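Local coordinates for probable brix-domain ribosomal biogenesis protein (Methanothermobacter thermautotrophicus, PDB 1W94) that probably takes part in archaeal ribosome biogenesis as an Imp4-like Brix-domain protein, probably by binding ribosomal RNA, at residues S96-S101 / W121-D126; E134-D137 / T141-G144. One frame throughout, in Å; residues are numbered along the deposited sequence.

Contact 1 of 2, residues S96-S101 / W121-D126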
ATOM      1  N   SER A  96      -2.676 -15.593   1.893  1.00 29.54           N
ATOM      2  CA  SER A  96      -2.997 -16.247   0.625  1.00 30.87           C
ATOM      3  C   SER A  96      -3.342 -15.167  -0.387  1.00 31.62           C
ATOM      4  O   SER A  96      -3.965 -14.167  -0.018  1.00 31.82           O
ATOM      5  CB  SER A  96      -4.213 -17.187   0.781  1.00 30.39           C
ATOM      6  OG  SER A  96      -4.589 -17.783  -0.458  1.00 31.52           O
ATOM      7  N   CYS A  97      -2.948 -15.364  -1.649  1.00 32.16           N
ATOM      8  CA  CYS A  97      -3.459 -14.549  -2.757  1.00 32.81           C
ATOM      9  C   CYS A  97      -4.301 -15.432  -3.670  1.00 32.85           C
ATOM     10  O   CYS A  97      -3.774 -16.058  -4.587  1.00 33.57           O
ATOM     11  CB  CYS A  97      -2.346 -13.817  -3.547  1.00 33.09           C
ATOM     12  SG  CYS A  97      -0.939 -13.250  -2.526  1.00 38.62           S
ATOM     13  N   PRO A  98      -5.625 -15.483  -3.428  1.00 32.91           N
ATOM     14  CA  PRO A  98      -6.503 -16.325  -4.253  1.00 32.82           C
ATOM     15  C   PRO A  98      -6.408 -15.971  -5.756  1.00 32.21           C
ATOM     16  O   PRO A  98      -5.969 -14.861  -6.107  1.00 32.40           O
ATOM     17  CB  PRO A  98      -7.896 -16.055  -3.671  1.00 32.92           C
ATOM     18  CG  PRO A  98      -7.756 -14.752  -2.922  1.00 33.89           C
ATOM     19  CD  PRO A  98      -6.376 -14.740  -2.397  1.00 32.64           C
ATOM     20  N   PRO A  99      -6.760 -16.914  -6.647  1.00 31.57           N
ATOM     21  CA  PRO A  99      -6.613 -16.657  -8.081  1.00 31.22           C
ATOM     22  C   PRO A  99      -7.285 -15.361  -8.529  1.00 30.56           C
ATOM     23  O   PRO A  99      -8.392 -15.055  -8.111  1.00 29.97           O
ATOM     24  CB  PRO A  99      -7.275 -17.888  -8.724  1.00 31.24           C
ATOM     25  CG  PRO A  99      -7.077 -18.957  -7.721  1.00 31.50           C
ATOM     26  CD  PRO A  99      -7.293 -18.267  -6.402  1.00 32.46           C
ATOM     27  N   GLY A 100      -6.565 -14.578  -9.316  1.00 30.53           N
ATOM     28  CA  GLY A 100      -7.003 -13.255  -9.678  1.00 30.29           C
ATOM     29  C   GLY A 100      -6.447 -12.134  -8.831  1.00 30.55           C
ATOM     30  O   GLY A 100      -6.585 -10.993  -9.203  1.00 31.25           O
ATOM     31  N   SER A 101      -5.822 -12.434  -7.690  1.00 30.65           N
ATOM     32  CA  SER A 101      -5.296 -11.365  -6.831  1.00 30.62           C
ATOM     33  C   SER A 101      -3.770 -11.323  -6.785  1.00 31.19           C
ATOM     34  O   SER A 101      -3.229 -10.484  -6.100  1.00 30.97           O
ATOM     35  CB  SER A 101      -5.822 -11.489  -5.391  1.00 30.15           C
ATOM     36  OG  SER A 101      -5.269 -12.642  -4.774  1.00 28.90           O
ATOM     37  N   TRP A 121      -1.382  -9.513   5.908  1.00 27.10           N
ATOM     38  CA  TRP A 121      -2.554  -9.140   5.145  1.00 27.13           C
ATOM     39  C   TRP A 121      -3.464 -10.328   4.859  1.00 27.88           C
ATOM     40  O   TRP A 121      -3.027 -11.484   4.676  1.00 27.54           O
ATOM     41  CB  TRP A 121      -2.178  -8.444   3.831  1.00 26.66           C
ATOM     42  CG  TRP A 121      -1.449  -7.155   4.011  1.00 27.45           C
ATOM     43  CD1 TRP A 121      -0.107  -6.992   4.090  1.00 26.38           C
ATOM     44  CD2 TRP A 121      -2.025  -5.843   4.146  1.00 26.70           C
ATOM     45  NE1 TRP A 121       0.199  -5.656   4.248  1.00 27.68           N
ATOM     46  CE2 TRP A 121      -0.963  -4.937   4.292  1.00 27.04           C
ATOM     47  CE3 TRP A 121      -3.348  -5.350   4.189  1.00 26.81           C
ATOM     48  CZ2 TRP A 121      -1.164  -3.557   4.455  1.00 27.58           C
ATOM     49  CZ3 TRP A 121      -3.546  -3.951   4.321  1.00 26.38           C
ATOM     50  CH2 TRP A 121      -2.477  -3.098   4.474  1.00 26.68           C
ATOM     51  N   SER A 122      -4.753 -10.026   4.836  1.00 27.52           N
ATOM     52  CA  SER A 122      -5.759 -10.964   4.412  1.00 28.87           C
ATOM     53  C   SER A 122      -6.370 -10.357   3.147  1.00 28.76           C
ATOM     54  O   SER A 122      -6.742  -9.185   3.161  1.00 29.14           O
ATOM     55  CB  SER A 122      -6.803 -11.045   5.508  1.00 28.73           C
ATOM     56  OG  SER A 122      -7.675 -12.112   5.303  1.00 32.20           O
ATOM     57  N   ILE A 123      -6.448 -11.131   2.069  1.00 28.34           N
ATOM     58  CA  ILE A 123      -7.111 -10.722   0.831  1.00 28.34           C
ATOM     59  C   ILE A 123      -8.377 -11.505   0.629  1.00 29.01           C
ATOM     60  O   ILE A 123      -8.373 -12.744   0.704  1.00 28.75           O
ATOM     61  CB  ILE A 123      -6.227 -10.951  -0.388  1.00 29.08           C
ATOM     62  CG1 ILE A 123      -4.993 -10.050  -0.296  1.00 28.73           C
ATOM     63  CG2 ILE A 123      -7.021 -10.671  -1.707  1.00 29.60           C
ATOM     64  CD1 ILE A 123      -3.877 -10.410  -1.274  1.00 30.17           C
ATOM     65  N   ARG A 124      -9.486 -10.808   0.402  1.00 29.15           N
ATOM     66  CA  ARG A 124     -10.723 -11.522   0.137  1.00 29.76           C
ATOM     67  C   ARG A 124     -11.623 -10.821  -0.871  1.00 28.93           C
ATOM     68  O   ARG A 124     -11.422  -9.654  -1.165  1.00 27.19           O
ATOM     69  CB  ARG A 124     -11.469 -11.819   1.443  1.00 30.54           C
ATOM     70  CG  ARG A 124     -12.489 -10.767   1.850  1.00 34.30           C
ATOM     71  CD  ARG A 124     -12.042  -9.969   3.037  1.00 41.53           C
ATOM     72  NE  ARG A 124     -13.139  -9.203   3.644  1.00 45.97           N
ATOM     73  CZ  ARG A 124     -13.004  -8.432   4.720  1.00 46.40           C
ATOM     74  NH1 ARG A 124     -11.819  -8.326   5.325  1.00 46.48           N
ATOM     75  NH2 ARG A 124     -14.051  -7.768   5.192  1.00 46.36           N
ATOM     76  N   THR A 125     -12.626 -11.544  -1.382  1.00 28.72           N
ATOM     77  CA  THR A 125     -13.611 -10.945  -2.287  1.00 28.74           C
ATOM     78  C   THR A 125     -14.638 -10.147  -1.478  1.00 28.80           C
ATOM     79  O   THR A 125     -14.723 -10.281  -0.247  1.00 27.29           O
ATOM     80  CB  THR A 125     -14.333 -12.000  -3.154  1.00 30.10           C
ATOM     81  OG1 THR A 125     -15.067 -12.888  -2.303  1.00 30.13           O
ATOM     82  CG2 THR A 125     -13.328 -12.792  -4.011  1.00 30.51           C
ATOM     83  N   ASP A 126     -15.400  -9.317  -2.181  1.00 28.51           N
ATOM     84  CA  ASP A 126     -16.361  -8.403  -1.564  1.00 29.58           C
ATOM     85  C   ASP A 126     -17.532  -8.208  -2.524  1.00 28.73           C
ATOM     86  O   ASP A 126     -17.380  -8.409  -3.718  1.00 27.50           O
ATOM     87  CB  ASP A 126     -15.684  -7.049  -1.293  1.00 28.72           C
ATOM     88  CG  ASP A 126     -16.547  -6.124  -0.439  1.00 32.17           C
ATOM     89  OD1 ASP A 126     -16.660  -6.371   0.799  1.00 32.54           O
ATOM     90  OD2 ASP A 126     -17.110  -5.150  -1.003  1.00 28.71           O
TER
HETATM   91  O   HOH W   1      -5.739 -13.797   2.048  1.00 28.09           O
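The P98 ring brings its CG–CD side to I123: P98 CD lies 4.2 Å from I123 CG2, and CG and CD are about equally far from the I123 carbonyl oxygen. The two side chains cross obliquely, and both also touch the side chain of W131 on the neighbouring strand 131-136. P98 opens a type II beta turn that ends at S101, in the loop of the Brix fold leading from strand 93-94 to helix 102-108; G100, with phi 96°, holds the third position. The turn is closed by the backbone, S101 N donating to P98 O at 2.9 Å. With chi1 68°, S101 OG sits between its own N and carbonyl carbon, from where it reaches P98 O at 2.7 Å, in the carbonyl plane on a lone pair (C=O...donor angle 134°). One oxygen is thus gripped twice, while S101 CB rests 4.0 Å from I123 CG2. A valine in place of S101 would remove the hydroxyl and is likely to leave P98 O with the backbone N–H of that residue as its sole donor within the turn. I123 is the centre of the contact. Its CG2 branch serves P98 and S101, whereas CD1, at the end of the other branch, lies 4.3 Å from C97 SG, a sulfur fixed by its disulfide to C105. No direct hydrogen bond joins the two segments. Beyond the backbone pairing of W121 with R93 and S95, a water takes over, donating to S96 O at 2.7 Å and accepting from I123 N at 2.8 Å.

Contact 2 of 2, residues E134-D137 / T141-G144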
ATOM      1  N   GLU A 134      -7.105  -6.577   4.096  1.00 28.22           N
ATOM      2  CA  GLU A 134      -7.260  -6.194   5.473  1.00 28.67           C
ATOM      3  C   GLU A 134      -6.023  -6.568   6.285  1.00 27.77           C
ATOM      4  O   GLU A 134      -5.541  -7.697   6.229  1.00 27.14           O
ATOM      5  CB  GLU A 134      -8.470  -6.874   6.063  1.00 28.70           C
ATOM      6  CG  GLU A 134      -8.519  -6.788   7.564  1.00 32.74           C
ATOM      7  CD  GLU A 134      -9.927  -6.709   8.053  1.00 37.96           C
ATOM      8  OE1 GLU A 134     -10.773  -7.441   7.493  1.00 40.06           O
ATOM      9  OE2 GLU A 134     -10.185  -5.906   8.979  1.00 41.79           O
ATOM     10  N   LEU A 135      -5.543  -5.604   7.046  1.00 26.52           N
ATOM     11  CA  LEU A 135      -4.400  -5.814   7.904  1.00 27.07           C
ATOM     12  C   LEU A 135      -4.839  -6.554   9.163  1.00 28.24           C
ATOM     13  O   LEU A 135      -5.821  -6.160   9.821  1.00 27.95           O
ATOM     14  CB  LEU A 135      -3.747  -4.465   8.263  1.00 26.43           C
ATOM     15  CG  LEU A 135      -2.494  -4.499   9.143  1.00 25.72           C
ATOM     16  CD1 LEU A 135      -1.450  -5.333   8.449  1.00 25.40           C
ATOM     17  CD2 LEU A 135      -1.975  -3.074   9.411  1.00 23.33           C
HETATM   18  N   MSE A 136      -4.125  -7.642   9.470  1.00 29.15           N
HETATM   19  CA  MSE A 136      -4.276  -8.360  10.711  1.00 29.20           C
HETATM   20  C   MSE A 136      -3.134  -7.915  11.608  1.00 28.58           C
HETATM   21  O   MSE A 136      -1.985  -7.870  11.178  1.00 26.30           O
HETATM   22  CB  MSE A 136      -4.195  -9.873  10.483  1.00 30.97           C
HETATM   23  CG  MSE A 136      -5.231 -10.450   9.505  1.00 37.79           C
HETATM   24 SE   MSE A 136      -7.075  -9.869   9.910  1.00 53.71          SE
HETATM   25  CE  MSE A 136      -7.574 -11.134  11.211  1.00 48.13           C
ATOM     26  N   ASP A 137      -3.441  -7.609  12.864  1.00 27.90           N
ATOM     27  CA  ASP A 137      -2.415  -7.070  13.765  1.00 28.58           C
ATOM     28  C   ASP A 137      -1.554  -8.150  14.454  1.00 27.88           C
ATOM     29  O   ASP A 137      -1.651  -9.344  14.129  1.00 27.70           O
ATOM     30  CB  ASP A 137      -3.017  -6.079  14.778  1.00 28.70           C
ATOM     31  CG  ASP A 137      -3.981  -6.723  15.741  1.00 30.07           C
ATOM     32  OD1 ASP A 137      -3.896  -7.958  16.002  1.00 28.07           O
ATOM     33  OD2 ASP A 137      -4.839  -5.966  16.252  1.00 33.70           O
ATOM     34  N   THR A 141      -5.820 -10.326  14.830  1.00 31.96           N
ATOM     35  CA  THR A 141      -7.186  -9.806  14.705  1.00 31.95           C
ATOM     36  C   THR A 141      -7.155  -8.514  13.850  1.00 31.31           C
ATOM     37  O   THR A 141      -6.082  -7.938  13.643  1.00 31.09           O
ATOM     38  CB  THR A 141      -7.815  -9.526  16.088  1.00 31.86           C
ATOM     39  OG1 THR A 141      -7.025  -8.553  16.775  1.00 32.87           O
ATOM     40  CG2 THR A 141      -7.891 -10.800  16.940  1.00 34.02           C
ATOM     41  N   PRO A 142      -8.312  -8.080  13.315  1.00 31.14           N
ATOM     42  CA  PRO A 142      -8.331  -6.942  12.382  1.00 31.32           C
ATOM     43  C   PRO A 142      -7.758  -5.659  12.971  1.00 31.43           C
ATOM     44  O   PRO A 142      -8.159  -5.244  14.058  1.00 30.57           O
ATOM     45  CB  PRO A 142      -9.822  -6.779  12.061  1.00 31.95           C
ATOM     46  CG  PRO A 142     -10.356  -8.187  12.232  1.00 30.88           C
ATOM     47  CD  PRO A 142      -9.664  -8.632  13.496  1.00 30.97           C
ATOM     48  N   ALA A 143      -6.820  -5.049  12.243  1.00 31.16           N
ATOM     49  CA  ALA A 143      -6.062  -3.891  12.736  1.00 31.60           C
ATOM     50  C   ALA A 143      -6.820  -2.564  12.627  1.00 32.01           C
ATOM     51  O   ALA A 143      -6.386  -1.538  13.189  1.00 32.66           O
ATOM     52  CB  ALA A 143      -4.752  -3.784  11.975  1.00 31.78           C
ATOM     53  N   GLY A 144      -7.934  -2.571  11.899  1.00 31.30           N
ATOM     54  CA  GLY A 144      -8.624  -1.336  11.564  1.00 30.64           C
ATOM     55  C   GLY A 144      -7.948  -0.583  10.432  1.00 30.16           C
ATOM     56  O   GLY A 144      -7.820   0.647  10.496  1.00 30.99           O
TER
HETATM   57  O   HOH W   2      -7.976  -4.274   9.562  1.00 38.04           O
HETATM   58  O   HOH W   3      -7.386  -5.817  16.467  1.00 41.21           O
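L135 and A143 form the tight side of the contact: A143 CB lies 3.7 Å from L135 CG, and P85, from a loop, touches both side chains. The backbones are hydrogen-bonded here: A143 N donates to L135 O at 2.8 Å with an N–H...O angle of 164°, and on the other side of M136 and P142, D137 N donates to T141 O at 2.8 Å, almost straight at 175°. These two bonds flank M136 and P142, an antiparallel non-hydrogen-bonded pair whose CA atoms are 4.6 Å apart, and so define a beta hairpin between strands 131-136 and 142-143. A proline suits this place, because a non-hydrogen-bonded position asks no N–H of it toward the partner strand. The exposed P142 ring is touched at two of its atoms. Selenomethionine M136, bent at both chi2 and chi3, curls back to set CE 4.0 Å from P142 CD, and E134 OE2 lies 3.2 Å from P142 CB. The other carboxylate oxygen of E134 has R124 as its partner. At the turn the chemistry becomes polar and looser. Standing between N and carbonyl carbon (chi1 65°), the D137 carboxyl group is carried toward T141, whose N–H meets OD1 at 3.3 Å from above the carboxylate plane, a longer bond than those of the strands. R139 N inside the turn donates to the same oxygen. A water donates to D137 OD2 at 2.6 Å, and it also donates to P142 O while accepting from T141 OG1.

Both contacts are built on neighbouring strands of one sheet, 120-124 for contact 1 and 131-136 for contact 2, and both are only partly buried. The R124–E134 salt bridge joins them, with a probable backbone hydrogen bond between S122 O and E134 N as a further tie, and the W121 ring packs on the E134–L135 backbone. Their chemistry differs with place. Contact 1 sets an irregular loop against a strand, chiefly through one buried isoleucine and a bridging water; contact 2 joins consecutive strands by backbone hydrogen bonds and buries more surface, 355 against 201 Å². In each, a buried aliphatic residue (I123, L135) makes apolar contact across the segments; among the touching residues, the exposed ones are S96 in contact 1 and T141 and P142 in contact 2.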